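Local structure of P91 (Metagenome, 4ZI5) at residues Pro43-Phe48 with Leu68-Leu73; Val211-Asp216 with Pro225-Asp230. The protein hydrolyses phosphotriesters as a promiscuous activity and belongs to the dienelactone hydrolase family of alpha/beta hydrolases. One frame throughout, in Å; residues are numbered along the deposited sequence.

Interaction 1 (Pro43-Phe48 with Leu68-Leu73); sequences PGVVVF and LGFAAL
Strands 42-48 and 71-74 run parallel in the central sheet of the alpha/beta-hydrolase fold, and P43-V47 pair with A71-L73 through four backbone hydrogen bonds. P43 O accepts from A71 N at 2.9 Å, a nearly straight bond (172° at the hydrogen) lying in the carbonyl plane. V45 then uses both its polar atoms: its N donates to A71 O, and its O accepts from L73 N. The last bond, V47 N to L73 O at 2.8 Å, is straight at the hydrogen although the donor sits 31° out of the carbonyl plane. G44 brings its CA to 3.1 Å from A71 O, a CA-H...O contact. The strands are the two arms of a beta-alpha-beta crossover through helix 56-67, whose A62 and L65 pack on the face bearing V45 and A72; helix 100-115 covers V46 and L73 on the other face. Where the chain leaves helix 56-67, G69, with positive phi, forms a Schellman motif. F70 follows, its CG swung anti to the carbonyl carbon (chi1 -56°). This sets the ring edge against the proline, with CD1 3.7 Å from P43 CB and P43 O also in the ring plane, while V45 CG2 reaches F70 CB at 4.2 Å.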
# COMPACT_ATOMS: atom_id res chain seq x y z
N PRO A 43 -14.42 0.54 -18.37
CA PRO A 43 -13.23 1.33 -18.17
C PRO A 43 -12.02 0.84 -18.98
O PRO A 43 -11.83 -0.37 -19.15
CB PRO A 43 -12.96 1.23 -16.67
CG PRO A 43 -14.29 0.88 -16.08
CD PRO A 43 -14.97 0.01 -17.10
N GLY A 44 -11.23 1.80 -19.47
CA GLY A 44 -10.05 1.56 -20.29
C GLY A 44 -8.75 1.83 -19.54
O GLY A 44 -8.68 2.76 -18.72
N VAL A 45 -7.73 1.00 -19.78
CA VAL A 45 -6.42 1.16 -19.17
C VAL A 45 -5.33 1.09 -20.24
O VAL A 45 -5.28 0.12 -21.03
CB VAL A 45 -6.12 0.08 -18.10
CG1 VAL A 45 -4.79 0.35 -17.39
CG2 VAL A 45 -7.24 0.04 -17.06
N VAL A 46 -4.48 2.11 -20.28
CA VAL A 46 -3.27 2.04 -21.10
C VAL A 46 -2.17 1.38 -20.30
O VAL A 46 -1.97 1.75 -19.14
CB VAL A 46 -2.74 3.43 -21.49
CG1 VAL A 46 -1.57 3.28 -22.45
CG2 VAL A 46 -3.83 4.26 -22.14
N VAL A 47 -1.45 0.44 -20.91
CA VAL A 47 -0.36 -0.26 -20.24
C VAL A 47 0.91 0.19 -20.92
O VAL A 47 1.11 -0.14 -22.09
CB VAL A 47 -0.49 -1.78 -20.34
CG1 VAL A 47 0.69 -2.47 -19.65
CG2 VAL A 47 -1.85 -2.25 -19.77
N PHE A 48 1.76 0.93 -20.20
CA PHE A 48 3.04 1.37 -20.72
C PHE A 48 4.15 0.37 -20.36
O PHE A 48 4.39 0.11 -19.19
CB PHE A 48 3.39 2.77 -20.25
CG PHE A 48 2.52 3.85 -20.84
CD1 PHE A 48 2.61 4.18 -22.18
CD2 PHE A 48 1.56 4.50 -20.07
CE1 PHE A 48 1.77 5.14 -22.75
CE2 PHE A 48 0.75 5.48 -20.63
CZ PHE A 48 0.85 5.78 -21.99
N LEU A 68 -10.07 -8.77 -15.57
CA LEU A 68 -10.70 -8.00 -14.48
C LEU A 68 -11.86 -7.14 -14.93
O LEU A 68 -12.42 -6.41 -14.10
CB LEU A 68 -9.66 -7.12 -13.77
CG LEU A 68 -8.56 -7.90 -13.06
CD1 LEU A 68 -7.42 -6.98 -12.67
CD2 LEU A 68 -9.11 -8.62 -11.83
N GLY A 69 -12.22 -7.20 -16.22
CA GLY A 69 -13.36 -6.46 -16.75
C GLY A 69 -13.01 -5.13 -17.44
O GLY A 69 -13.90 -4.37 -17.77
N PHE A 70 -11.72 -4.86 -17.67
CA PHE A 70 -11.30 -3.63 -18.32
C PHE A 70 -11.01 -3.86 -19.81
O PHE A 70 -10.90 -4.98 -20.28
CB PHE A 70 -10.06 -3.07 -17.62
CG PHE A 70 -10.29 -2.83 -16.15
CD1 PHE A 70 -11.21 -1.90 -15.73
CD2 PHE A 70 -9.66 -3.61 -15.20
CE1 PHE A 70 -11.47 -1.70 -14.37
CE2 PHE A 70 -9.90 -3.42 -13.86
CZ PHE A 70 -10.82 -2.47 -13.44
N ALA A 71 -10.93 -2.77 -20.54
CA ALA A 71 -10.42 -2.78 -21.91
C ALA A 71 -9.02 -2.20 -21.83
O ALA A 71 -8.85 -1.09 -21.33
CB ALA A 71 -11.32 -1.94 -22.78
N ALA A 72 -8.01 -2.93 -22.30
CA ALA A 72 -6.62 -2.54 -22.02
C ALA A 72 -5.78 -2.48 -23.28
O ALA A 72 -5.78 -3.43 -24.04
CB ALA A 72 -5.98 -3.52 -21.04
N LEU A 73 -5.08 -1.37 -23.48
CA LEU A 73 -4.16 -1.23 -24.60
C LEU A 73 -2.72 -1.27 -24.14
O LEU A 73 -2.26 -0.37 -23.43
CB LEU A 73 -4.37 0.09 -25.33
CG LEU A 73 -3.46 0.30 -26.54
CD1 LEU A 73 -3.90 -0.58 -27.72
CD2 LEU A 73 -3.47 1.75 -26.97

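Interaction 2 (Val211-Asp216 with Pro225-Asp230); sequences VHSFTD and PGLAYD
H212 grips the chain of G226-A228 with both backbone polar atoms: its N donates to G226 O at 2.9 Å, and its O accepts from A228 N at 3.0 Å. Farther along, D230 N points almost straight (177°) at a lone pair of F214 O. On the V211 side, a water accepts from V211 N and donates to A228 O; V211 CG2 lies 3.6 Å from A228 CB. S213-D216 form a type I turn. Y229, its CG anti to the backbone N (chi1 -177°), lays its ring along this turn, CD1 3.1 Å from F214 O and also against D216 C. L227 runs alongside H212, pointing the same way. Its CD1 is 3.9 Å from H212 CB, while CD2 comes to 3.3 Å from S213 OG. With an alanine here both methyls go, which is likely to open a gap beside H212 CB and S213 OG. This is the loop following strand 202-207, which in alpha/beta hydrolases carries the catalytic histidine; H212 ND1 hydrogen-bonds D180 and its side chain touches C131 of a probable nucleophile elbow, consistent with a Cys-His-Asp triad. S213 OG is held by E50. Y229 OH binds E234, and D230 N-caps helix 231-248 through OD2 to A233 N.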
# COMPACT_ATOMS: atom_id res chain seq x y z
N VAL A 211 13.60 -4.88 -5.60
CA VAL A 211 14.46 -3.97 -6.34
C VAL A 211 13.73 -3.59 -7.64
O VAL A 211 12.50 -3.63 -7.70
CB VAL A 211 15.87 -4.60 -6.57
CG1 VAL A 211 16.55 -4.83 -5.24
CG2 VAL A 211 15.77 -5.90 -7.37
N HIS A 212 14.47 -3.17 -8.68
CA HIS A 212 13.83 -2.75 -9.91
C HIS A 212 13.27 -3.97 -10.65
O HIS A 212 13.77 -5.11 -10.48
CB HIS A 212 14.83 -1.99 -10.80
CG HIS A 212 14.20 -1.01 -11.73
ND1 HIS A 212 13.74 0.22 -11.31
CD2 HIS A 212 13.99 -1.05 -13.07
CE1 HIS A 212 13.28 0.90 -12.35
NE2 HIS A 212 13.41 0.14 -13.42
N SER A 213 12.28 -3.71 -11.50
CA SER A 213 11.66 -4.75 -12.33
C SER A 213 11.10 -5.92 -11.52
O SER A 213 11.05 -7.06 -12.00
CB SER A 213 12.64 -5.25 -13.41
OG SER A 213 13.00 -4.20 -14.28
N PHE A 214 10.63 -5.63 -10.30
CA PHE A 214 10.15 -6.68 -9.42
C PHE A 214 8.93 -7.45 -9.97
O PHE A 214 8.63 -8.53 -9.49
CB PHE A 214 9.88 -6.17 -8.00
CG PHE A 214 8.81 -5.10 -7.90
CD1 PHE A 214 7.46 -5.43 -7.95
CD2 PHE A 214 9.16 -3.77 -7.66
CE1 PHE A 214 6.48 -4.44 -7.83
CE2 PHE A 214 8.20 -2.78 -7.52
CZ PHE A 214 6.84 -3.11 -7.61
N THR A 215 8.22 -6.88 -10.96
CA THR A 215 7.04 -7.53 -11.51
C THR A 215 7.34 -8.52 -12.61
O THR A 215 6.44 -9.22 -13.04
CB THR A 215 6.05 -6.52 -12.14
OG1 THR A 215 6.68 -5.85 -13.23
CG2 THR A 215 5.56 -5.50 -11.13
N ASP A 216 8.58 -8.64 -13.06
CA ASP A 216 8.91 -9.47 -14.21
C ASP A 216 9.72 -10.70 -13.77
O ASP A 216 10.86 -10.55 -13.37
CB ASP A 216 9.73 -8.67 -15.21
CG ASP A 216 9.96 -9.41 -16.50
OD1 ASP A 216 9.48 -10.56 -16.65
OD2 ASP A 216 10.61 -8.84 -17.39
N PRO A 225 22.38 -4.85 -13.58
CA PRO A 225 22.36 -4.89 -12.11
C PRO A 225 21.21 -4.07 -11.53
O PRO A 225 20.80 -3.08 -12.12
CB PRO A 225 23.72 -4.29 -11.71
CG PRO A 225 24.56 -4.33 -12.95
CD PRO A 225 23.61 -4.22 -14.10
N GLY A 226 20.68 -4.52 -10.40
CA GLY A 226 19.56 -3.83 -9.74
C GLY A 226 18.17 -4.31 -10.14
O GLY A 226 17.17 -3.81 -9.60
N LEU A 227 18.10 -5.27 -11.06
CA LEU A 227 16.84 -5.84 -11.53
C LEU A 227 16.67 -7.28 -11.07
O LEU A 227 17.54 -8.12 -11.31
CB LEU A 227 16.75 -5.79 -13.06
CG LEU A 227 16.33 -4.46 -13.67
CD1 LEU A 227 17.35 -3.38 -13.39
CD2 LEU A 227 16.13 -4.65 -15.17
N ALA A 228 15.57 -7.56 -10.38
CA ALA A 228 15.26 -8.89 -9.93
C ALA A 228 13.75 -8.99 -9.69
O ALA A 228 13.11 -7.99 -9.33
CB ALA A 228 16.05 -9.25 -8.67
N TYR A 229 13.22 -10.20 -9.86
CA TYR A 229 11.83 -10.52 -9.64
C TYR A 229 11.54 -10.70 -8.18
O TYR A 229 12.37 -11.28 -7.46
CB TYR A 229 11.49 -11.84 -10.34
CG TYR A 229 10.05 -12.27 -10.25
CD1 TYR A 229 9.01 -11.41 -10.60
CD2 TYR A 229 9.70 -13.55 -9.79
CE1 TYR A 229 7.68 -11.82 -10.52
CE2 TYR A 229 8.38 -13.96 -9.72
CZ TYR A 229 7.37 -13.10 -10.08
OH TYR A 229 6.04 -13.51 -9.99
N ASP A 230 10.37 -10.24 -7.75
CA ASP A 230 9.88 -10.60 -6.42
C ASP A 230 8.39 -10.81 -6.50
O ASP A 230 7.63 -9.85 -6.65
CB ASP A 230 10.22 -9.56 -5.34
CG ASP A 230 9.87 -10.06 -3.97
OD1 ASP A 230 10.47 -11.06 -3.54
OD2 ASP A 230 8.93 -9.55 -3.35
O HOH W 1 12.86 -7.47 -6.64

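After the antiparallel strands 15-23 and 26-34, the chain runs along strand 42-48, crosses through helix 56-67 and returns as strand 71-74, between 42-48 and 26-34, where interaction 1 closes the crossover. It then builds the sheet onward from the other flank of strand 42-48, through strand 125-130 to strand 202-207. Only after that last strand does interaction 2 open, bringing 225-230 alongside 211-216, in the same direction, after eight intervening residues and leading into helix 231-248. The two contacts are therefore in series, neither nested nor crossed, with centres 23 Å apart. C131 links their surroundings: it follows strand 125-130, the neighbour of strand 42-48, and touches H212 and S213.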